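Local coordinates for protein FdhC (Acinetobacter nosocomialis, PDB 5KTC) that is a GNAT-superfamily sugar N-acyltransferase that binds coenzyme A and a dTDP-linked 3-(3-hydroxybutanoylamino)-3,6-dideoxygalactose, its two reaction products, at residues I51-Y54 with K55-E58. Residues are numbered along the deposited sequence; the frame is centred on the assembly and turned at random.
Sequences IRNY and KNRE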
loop_
_atom_site.group_PDB
_atom_site.type_symbol
_atom_site.label_atom_id
_atom_site.label_comp_id
_atom_site.label_asym_id
_atom_site.label_seq_id
_atom_site.Cartn_x
_atom_site.Cartn_y
_atom_site.Cartn_z
ATOM N N ILE A 51 -9.936 -12.858 6.527
ATOM C CA ILE A 51 -9.845 -11.579 7.289
ATOM C C ILE A 51 -9.845 -11.827 8.818
ATOM O O ILE A 51 -9.122 -11.176 9.588
ATOM C CB ILE A 51 -10.974 -10.654 6.878
ATOM C CG1 ILE A 51 -10.850 -10.254 5.407
ATOM C CG2 ILE A 51 -11.020 -9.411 7.786
ATOM C CD1 ILE A 51 -12.077 -9.501 4.911
ATOM N N ARG A 52 -10.614 -12.818 9.260
ATOM C CA ARG A 52 -10.677 -13.149 10.695
ATOM C C ARG A 52 -9.312 -13.567 11.240
ATOM O O ARG A 52 -8.907 -13.097 12.270
ATOM C CB ARG A 52 -11.789 -14.199 10.931
ATOM C CG ARG A 52 -12.202 -14.540 12.374
ATOM C CD ARG A 52 -13.285 -15.665 12.369
ATOM N NE ARG A 52 -14.365 -15.387 11.385
ATOM C CZ ARG A 52 -14.736 -16.150 10.330
ATOM N NH1 ARG A 52 -14.199 -17.344 10.062
ATOM N NH2 ARG A 52 -15.680 -15.701 9.513
ATOM N N ASN A 53 -8.610 -14.443 10.513
ATOM C CA ASN A 53 -7.232 -14.833 10.791
ATOM C C ASN A 53 -6.281 -13.657 10.719
ATOM O O ASN A 53 -5.403 -13.450 11.599
ATOM C CB ASN A 53 -6.786 -15.930 9.793
ATOM C CG ASN A 53 -7.453 -17.251 10.104
ATOM O OD1 ASN A 53 -8.131 -17.868 9.265
ATOM N ND2 ASN A 53 -7.350 -17.627 11.375
ATOM N N TYR A 54 -6.505 -12.858 9.701
ATOM C CA TYR A 54 -5.747 -11.615 9.535
ATOM C C TYR A 54 -5.910 -10.737 10.811
ATOM O O TYR A 54 -4.942 -10.212 11.296
ATOM C CB TYR A 54 -6.151 -10.842 8.261
ATOM C CG TYR A 54 -5.856 -9.351 8.514
ATOM C CD1 TYR A 54 -4.550 -8.875 8.595
ATOM C CD2 TYR A 54 -6.881 -8.492 8.825
ATOM C CE1 TYR A 54 -4.292 -7.547 8.961
ATOM C CE2 TYR A 54 -6.640 -7.180 9.192
ATOM C CZ TYR A 54 -5.354 -6.705 9.224
ATOM O OH TYR A 54 -5.155 -5.360 9.584
ATOM N N LYS A 55 -7.130 -10.653 11.338
ATOM C CA LYS A 55 -7.400 -9.833 12.515
ATOM C C LYS A 55 -6.644 -10.247 13.779
ATOM O O LYS A 55 -6.290 -9.383 14.601
ATOM C CB LYS A 55 -8.892 -9.700 12.798
ATOM C CG LYS A 55 -9.598 -8.612 11.977
ATOM C CD LYS A 55 -9.079 -7.201 12.269
ATOM C CE LYS A 55 -10.044 -6.140 11.844
ATOM N NZ LYS A 55 -9.379 -4.845 11.610
ATOM N N ASN A 56 -6.387 -11.550 13.907
ATOM C CA ASN A 56 -5.538 -12.056 14.984
ATOM C C ASN A 56 -4.132 -11.578 14.835
ATOM O O ASN A 56 -3.507 -11.180 15.820
ATOM C CB ASN A 56 -5.490 -13.576 15.020
ATOM C CG ASN A 56 -6.832 -14.213 15.294
ATOM O OD1 ASN A 56 -7.728 -13.635 15.939
ATOM N ND2 ASN A 56 -6.991 -15.434 14.774
ATOM N N ARG A 57 -3.622 -11.620 13.603
ATOM C CA ARG A 57 -2.286 -11.114 13.300
ATOM C C ARG A 57 -2.206 -9.611 13.591
ATOM O O ARG A 57 -1.237 -9.141 14.190
ATOM C CB ARG A 57 -1.899 -11.461 11.864
ATOM C CG ARG A 57 -1.805 -12.931 11.599
ATOM C CD ARG A 57 -0.975 -13.330 10.385
ATOM N NE ARG A 57 -1.554 -12.868 9.115
ATOM C CZ ARG A 57 -2.674 -13.313 8.557
ATOM N NH1 ARG A 57 -3.425 -14.262 9.132
ATOM N NH2 ARG A 57 -3.099 -12.758 7.419
ATOM N N GLU A 58 -3.278 -8.897 13.251
ATOM C CA GLU A 58 -3.348 -7.441 13.487
ATOM C C GLU A 58 -3.345 -7.171 15.010
ATOM O O GLU A 58 -2.590 -6.344 15.475
ATOM C CB GLU A 58 -4.591 -6.846 12.865
ATOM C CG GLU A 58 -4.651 -5.325 12.893
ATOM C CD GLU A 58 -6.073 -4.783 12.717
ATOM O OE1 GLU A 58 -6.640 -4.268 13.705
ATOM O OE2 GLU A 58 -6.677 -4.856 11.611
#
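Y54 meets both K55 and E58 on one flank of helix 44-59. Its CB, CG and CD2 pass by K55 N, CD2 at 3.3 Å. CB also lies 3.7 Å from R57 NH2, which approaches the ring at its edge. CG is anti to the backbone N (chi1 153°), and this leans the ring toward the C-terminal end, to E58 one turn on. Further out, CE2 meets K55 CD at 3.9 Å. CE1 and CZ both lie by E58 CB, CZ at 3.7 Å. The ring and the carboxylate planes stand 62° apart. At the tip, OH gives a short but weak hydrogen bond to E58 OE2 (2.6 Å), and Y65 N also hydrogen-bonds to OH.

K55 bends at chi2 (-63°), and its NZ forms a salt bridge with the same E58 OE2 at 2.7 Å, from the syn side. One carboxylate oxygen thus takes both partners. K55 NZ also bonds to V16 O. The R57 guanidinium lays one face over Y54 CA, and its NE pairs with E63.

These i to i+3 (K55-E58) and i to i+4 (Y54-E58) pairs line one face of an amphipathic GNAT-domain helix. That face lies against strands 11-15 and 63-70, while I51 packs on helix 21-28, near the bound nucleotide sugar.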